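Local coordinates for DPS family protein (PDB 3IQ1) that probably binds iron and acts as a metal-ion oxidoreductase, as expected of a twelve-subunit Dps protein of the ferritin-like superfamily, at residues A54-I59 and R104-G109; A91-E96 and F114-H119. One frame throughout, in Å; residues are numbered along the deposited sequence.

Interaction 1: A54-I59 and R104-G109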
loop_
_atom_site.group_PDB
_atom_site.type_symbol
_atom_site.label_atom_id
_atom_site.label_comp_id
_atom_site.label_asym_id
_atom_site.label_seq_id
_atom_site.Cartn_x
_atom_site.Cartn_y
_atom_site.Cartn_z
ATOM N N ALA B 54 4.894 24.907 -2.395
ATOM C CA ALA B 54 4.782 23.632 -1.703
ATOM C C ALA B 54 4.943 23.788 -0.172
ATOM O O ALA B 54 4.160 23.190 0.597
ATOM C CB ALA B 54 5.787 22.600 -2.236
ATOM N N LYS B 55 5.911 24.596 0.268
ATOM C CA LYS B 55 6.121 24.801 1.715
ATOM C C LYS B 55 4.932 25.434 2.416
ATOM O O LYS B 55 4.530 24.993 3.490
ATOM C CB LYS B 55 7.399 25.592 1.971
ATOM C CG LYS B 55 7.793 25.806 3.433
ATOM C CD LYS B 55 7.878 24.561 4.289
ATOM C CE LYS B 55 8.902 23.590 3.739
ATOM N NZ LYS B 55 9.169 22.453 4.725
ATOM N N PHE B 56 4.369 26.461 1.798
ATOM C CA PHE B 56 3.212 27.157 2.362
ATOM C C PHE B 56 2.028 26.200 2.466
ATOM O O PHE B 56 1.277 26.261 3.438
ATOM C CB PHE B 56 2.873 28.413 1.589
ATOM C CG PHE B 56 3.927 29.497 1.683
ATOM C CD1 PHE B 56 4.590 29.769 2.868
ATOM C CD2 PHE B 56 4.204 30.277 0.605
ATOM C CE1 PHE B 56 5.561 30.781 2.912
ATOM C CE2 PHE B 56 5.120 31.270 0.650
ATOM C CZ PHE B 56 5.820 31.518 1.801
ATOM N N GLU B 57 1.829 25.347 1.460
ATOM C CA GLU B 57 0.794 24.326 1.547
ATOM C C GLU B 57 1.021 23.348 2.712
ATOM O O GLU B 57 0.080 23.021 3.441
ATOM C CB GLU B 57 0.644 23.583 0.211
ATOM C CG GLU B 57 -0.398 22.526 0.218
ATOM C CD GLU B 57 -0.479 21.748 -1.097
ATOM O OE1 GLU B 57 0.572 21.428 -1.698
ATOM O OE2 GLU B 57 -1.594 21.362 -1.450
ATOM N N GLU B 58 2.258 22.901 2.910
ATOM C CA GLU B 58 2.574 22.055 4.057
ATOM C C GLU B 58 2.173 22.757 5.353
ATOM O O GLU B 58 1.562 22.159 6.235
ATOM C CB GLU B 58 4.066 21.749 4.045
ATOM C CG GLU B 58 4.511 20.955 5.178
ATOM C CD GLU B 58 6.019 20.791 5.215
ATOM O OE1 GLU B 58 6.667 21.060 4.195
ATOM O OE2 GLU B 58 6.517 20.345 6.262
ATOM N N ILE B 59 2.530 24.019 5.442
ATOM C CA ILE B 59 2.309 24.802 6.652
ATOM C C ILE B 59 0.809 25.017 6.914
ATOM O O ILE B 59 0.341 24.738 8.024
ATOM C CB ILE B 59 3.079 26.095 6.639
ATOM C CG1 ILE B 59 4.583 25.716 6.793
ATOM C CG2 ILE B 59 2.557 27.009 7.748
ATOM C CD1 ILE B 59 5.556 26.838 6.642
ATOM N N ARG B 104 10.485 36.401 1.230
ATOM C CA ARG B 104 10.884 36.918 2.525
ATOM C C ARG B 104 9.710 37.543 3.283
ATOM O O ARG B 104 9.558 37.299 4.497
ATOM C CB ARG B 104 12.067 37.887 2.390
ATOM C CG ARG B 104 12.598 38.369 3.696
ATOM C CD ARG B 104 13.985 39.049 3.497
ATOM N NE ARG B 104 14.905 38.080 2.901
ATOM C CZ ARG B 104 15.715 37.261 3.610
ATOM N NH1 ARG B 104 15.778 37.336 4.920
ATOM N NH2 ARG B 104 16.500 36.403 2.993
ATOM N N SER B 105 8.874 38.356 2.619
ATOM C CA SER B 105 7.721 38.940 3.343
ATOM C C SER B 105 6.781 37.868 3.899
ATOM O O SER B 105 6.286 37.998 5.022
ATOM C CB SER B 105 6.891 39.956 2.557
ATOM O OG SER B 105 6.426 39.486 1.369
ATOM N N SER B 106 6.551 36.837 3.112
ATOM C CA SER B 106 5.638 35.766 3.531
ATOM C C SER B 106 6.226 34.966 4.654
ATOM O O SER B 106 5.566 34.753 5.664
ATOM C CB SER B 106 5.270 34.892 2.348
ATOM O OG SER B 106 4.494 35.668 1.426
HETATM N N MSE B 107 7.502 34.589 4.511
HETATM C CA MSE B 107 8.219 33.831 5.550
HETATM C C MSE B 107 8.308 34.628 6.864
HETATM O O MSE B 107 8.111 34.079 7.943
HETATM C CB MSE B 107 9.606 33.420 5.063
HETATM C CG MSE B 107 9.517 32.333 3.963
HETATM SE SE MSE B 107 8.975 30.585 4.530
HETATM C CE MSE B 107 10.685 30.249 5.370
ATOM N N GLN B 108 8.609 35.925 6.776
ATOM C CA GLN B 108 8.608 36.769 7.996
ATOM C C GLN B 108 7.226 36.855 8.637
ATOM O O GLN B 108 7.087 36.865 9.871
ATOM C CB GLN B 108 9.117 38.174 7.669
ATOM C CG GLN B 108 9.393 39.020 8.919
ATOM C CD GLN B 108 10.451 38.415 9.833
ATOM O OE1 GLN B 108 11.559 38.082 9.395
ATOM N NE2 GLN B 108 10.113 38.245 11.113
ATOM N N GLY B 109 6.199 36.919 7.792
ATOM C CA GLY B 109 4.786 36.887 8.258
ATOM C C GLY B 109 4.518 35.653 9.090
ATOM O O GLY B 109 3.924 35.721 10.168
#

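Interaction 2: A91-E96 and F114-H119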
loop_
_atom_site.group_PDB
_atom_site.type_symbol
_atom_site.label_atom_id
_atom_site.label_comp_id
_atom_site.label_asym_id
_atom_site.label_seq_id
_atom_site.Cartn_x
_atom_site.Cartn_y
_atom_site.Cartn_z
ATOM N N ALA B 91 -11.949 39.021 17.151
ATOM C CA ALA B 91 -11.123 38.462 18.256
ATOM C C ALA B 91 -9.636 38.370 17.981
ATOM O O ALA B 91 -8.854 38.342 18.936
ATOM C CB ALA B 91 -11.622 37.053 18.640
ATOM N N ALA B 92 -9.210 38.281 16.726
ATOM C CA ALA B 92 -7.811 37.977 16.416
ATOM C C ALA B 92 -6.873 39.148 16.669
ATOM O O ALA B 92 -7.264 40.310 16.459
ATOM C CB ALA B 92 -7.686 37.579 14.984
ATOM N N GLN B 93 -5.668 38.839 17.112
ATOM C CA GLN B 93 -4.550 39.761 17.180
ATOM C C GLN B 93 -3.764 39.737 15.876
ATOM O O GLN B 93 -3.334 40.729 15.412
ATOM C CB GLN B 93 -3.599 39.493 18.367
ATOM C CG GLN B 93 -2.502 40.604 18.421
ATOM C CD GLN B 93 -1.259 40.347 19.303
ATOM O OE1 GLN B 93 -1.193 39.424 20.034
ATOM N NE2 GLN B 93 -0.293 41.209 19.186
ATOM N N ILE B 94 -3.594 38.562 15.298
ATOM C CA ILE B 94 -2.917 38.477 14.001
ATOM C C ILE B 94 -3.745 39.249 12.953
ATOM O O ILE B 94 -4.965 39.079 12.884
ATOM C CB ILE B 94 -2.716 37.011 13.558
ATOM C CG1 ILE B 94 -1.755 36.315 14.513
ATOM C CG2 ILE B 94 -2.168 36.941 12.133
ATOM C CD1 ILE B 94 -1.478 34.809 14.218
ATOM N N LYS B 95 -3.086 40.121 12.191
ATOM C CA LYS B 95 -3.766 40.929 11.186
ATOM C C LYS B 95 -3.898 40.193 9.860
ATOM O O LYS B 95 -3.024 39.403 9.479
ATOM C CB LYS B 95 -2.970 42.218 10.960
ATOM C CG LYS B 95 -2.728 43.073 12.246
ATOM C CD LYS B 95 -1.662 44.210 11.936
ATOM C CE LYS B 95 -1.128 44.885 13.153
ATOM N NZ LYS B 95 -0.315 46.124 12.801
ATOM N N GLU B 96 -4.910 40.559 9.105
ATOM C CA GLU B 96 -4.986 40.100 7.693
ATOM C C GLU B 96 -3.790 40.640 6.913
ATOM O O GLU B 96 -3.453 41.836 6.999
ATOM C CB GLU B 96 -6.313 40.551 7.045
ATOM C CG GLU B 96 -7.539 40.142 7.769
ATOM C CD GLU B 96 -8.789 40.457 6.980
ATOM O OE1 GLU B 96 -8.988 41.650 6.661
ATOM O OE2 GLU B 96 -9.558 39.544 6.639
ATOM N N PHE B 114 3.534 32.931 14.135
ATOM C CA PHE B 114 3.858 31.840 15.050
ATOM C C PHE B 114 4.331 32.364 16.394
ATOM O O PHE B 114 4.105 31.747 17.445
ATOM C CB PHE B 114 4.883 30.830 14.469
ATOM C CG PHE B 114 4.282 29.837 13.520
ATOM C CD1 PHE B 114 3.342 28.909 13.967
ATOM C CD2 PHE B 114 4.662 29.797 12.165
ATOM C CE1 PHE B 114 2.785 28.008 13.099
ATOM C CE2 PHE B 114 4.108 28.888 11.303
ATOM C CZ PHE B 114 3.176 27.984 11.766
ATOM N N SER B 115 4.995 33.515 16.400
ATOM C CA SER B 115 5.410 34.028 17.649
ATOM C C SER B 115 4.216 34.375 18.593
ATOM O O SER B 115 4.288 34.126 19.800
ATOM C CB SER B 115 6.465 35.119 17.423
ATOM O OG SER B 115 7.652 34.521 16.778
ATOM N N ILE B 116 3.123 34.894 18.034
ATOM C CA ILE B 116 1.839 35.122 18.726
ATOM C C ILE B 116 1.180 33.801 19.164
ATOM O O ILE B 116 0.781 33.651 20.310
ATOM C CB ILE B 116 0.867 35.970 17.856
ATOM C CG1 ILE B 116 1.388 37.416 17.818
ATOM C CG2 ILE B 116 -0.508 35.891 18.405
ATOM C CD1 ILE B 116 0.708 38.304 16.830
ATOM N N LEU B 117 1.088 32.831 18.272
ATOM C CA LEU B 117 0.531 31.541 18.660
ATOM C C LEU B 117 1.318 30.963 19.841
ATOM O O LEU B 117 0.751 30.447 20.795
ATOM C CB LEU B 117 0.496 30.560 17.469
ATOM C CG LEU B 117 -0.333 31.010 16.264
ATOM C CD1 LEU B 117 -0.353 29.840 15.247
ATOM C CD2 LEU B 117 -1.746 31.425 16.681
ATOM N N LEU B 118 2.647 30.959 19.755
ATOM C CA LEU B 118 3.436 30.349 20.826
ATOM C C LEU B 118 3.192 31.052 22.143
ATOM O O LEU B 118 3.041 30.409 23.163
ATOM C CB LEU B 118 4.935 30.412 20.500
ATOM C CG LEU B 118 5.437 29.389 19.506
ATOM C CD1 LEU B 118 6.840 29.731 19.067
ATOM C CD2 LEU B 118 5.390 27.951 20.015
ATOM N N HIS B 119 3.185 32.384 22.115
ATOM C CA HIS B 119 3.004 33.194 23.318
ATOM C C HIS B 119 1.649 32.851 23.939
ATOM O O HIS B 119 1.547 32.635 25.167
ATOM C CB HIS B 119 3.097 34.654 22.892
ATOM C CG HIS B 119 3.097 35.627 24.005
ATOM N ND1 HIS B 119 1.932 36.095 24.563
ATOM C CD2 HIS B 119 4.111 36.303 24.595
ATOM C CE1 HIS B 119 2.228 36.964 25.510
ATOM N NE2 HIS B 119 3.540 37.137 25.528
#

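Interaction 1: A54-I59 and R104-G109
A Met-aromatic contact inside the ferritin-like four-helix bundle joins Phe56 of helix 49-76 to Met107 of helix 103-131, with Ser106 closing in on the same ring. The two helices run roughly the same way here, as the long crossover between the second and third bundle helices of this fold requires. Their closest CA atoms, those of Phe56 and Met107, remain 8.9 Å apart, so the gap is bridged by side chains, chiefly by the phenyl ring. With CG of Phe56 anti to its own carbonyl carbon (chi1 -66°), the ring reaches over to helix 103-131 and presents its far end to two successive residues. One corner, CE1 of Phe56, lies 3.8 Å from SE of Met107, a selenomethionine. The selenium is 5.0 Å from the ring centroid and 65° off the ring normal, an oblique approach. Met107 is bent at both chi2 and chi3, which brings SE beside CE1 of Phe56; the side chain also packs on Leu154 and Trp157 of helix 134-158 and on Phe50 of a second subunit. Helix 13-43 completes the surroundings, with His41 against Phe56 and Tyr40 against Ser106. The hydroxyl of buried Ser106 is satisfied by a hydrogen bond with Ser100 OG, and its CB carries the contact with the ring. Next to the aromatic residue, Lys55 starts toward helix 103-131 but folds back: its NZ makes a salt bridge with OE1 of Glu58 (2.9 Å), from above the carboxylate plane, and a cation-pi contact with Phe50 of the second subunit. The shortest approach between 54-59 and 104-109 is that of Phe56 CZ to Ser106 CB, 3.5 Å, with CE2 of the same ring 4.0 Å from that CB.

Interaction 2: A91-E96 and F114-H119
Ile116 projects from helix 103-131 into a crook of the 91-96 loop, where Ile94 and Gln93 receive it on two sides of its CD1 methyl. That methyl is 3.9 Å from CG1 of Ile94, and the two isoleucine side chains lie alongside each other, pointing opposite ways. The second branch joins in, CG2 of Ile116 lying 4.1 Å from Ile94 CG1. Gln93 meets the same residue with its amide. The CD1 methyl of Ile116 sits almost squarely above the amide plane, 3.8 Å from Gln93 CD and 3.9 Å from both OE1 and NE2 of Gln93, so a hydrocarbon group rests on the flat face of a polar one. This placement follows from an extended side chain: CG of Gln93 is anti to the backbone N (chi1 -175°), and the rest continues outward to lay the amide across the isoleucine. The loop belongs to the long connection between the second and third helices of the ferritin-like bundle, and it follows the short helix 85-91, a hallmark of Dps subunits. Ala92 leaves helical geometry, and the chain then runs along the outside of the bundle. The same loop is also fastened to helix 13-43: Ala92 packs on Asn29 and Val32, and the carbonyl of Lys95 accepts a hydrogen bond from Asn36 ND2. Further on, Glu96 OE1 is hydrogen-bonded to Ser86 OG of a third subunit. Ile94 also reaches deeper. Its CG1 is anti to the carbonyl carbon (chi1 -66°), which directs CD1 past Ile116 to Leu117, a buried residue of the next helical position. The Ile94 side chain runs nearly perpendicular to that of Leu117, with Ile94 CD1 4.2 Å from Leu117 CD2.

Both interactions use helix 103-131, and their centres lie 16 Å apart. Interaction 1 joins it to helix 49-76 in the bundle interior, where every touching residue is buried; interaction 2 sets an irregular loop against a later part of it and is only partly buried. The chemistry follows: aromatic ring and selenium in the first, aliphatic branches in the second with a polar amide from the exposed Gln93. One neighbouring subunit reaches interaction 1 and two others reach interaction 2. They meet where Ile59 CG2 packs 4.2 Å from Phe114 CZ, the ring that also makes a T-shaped stack with Phe33.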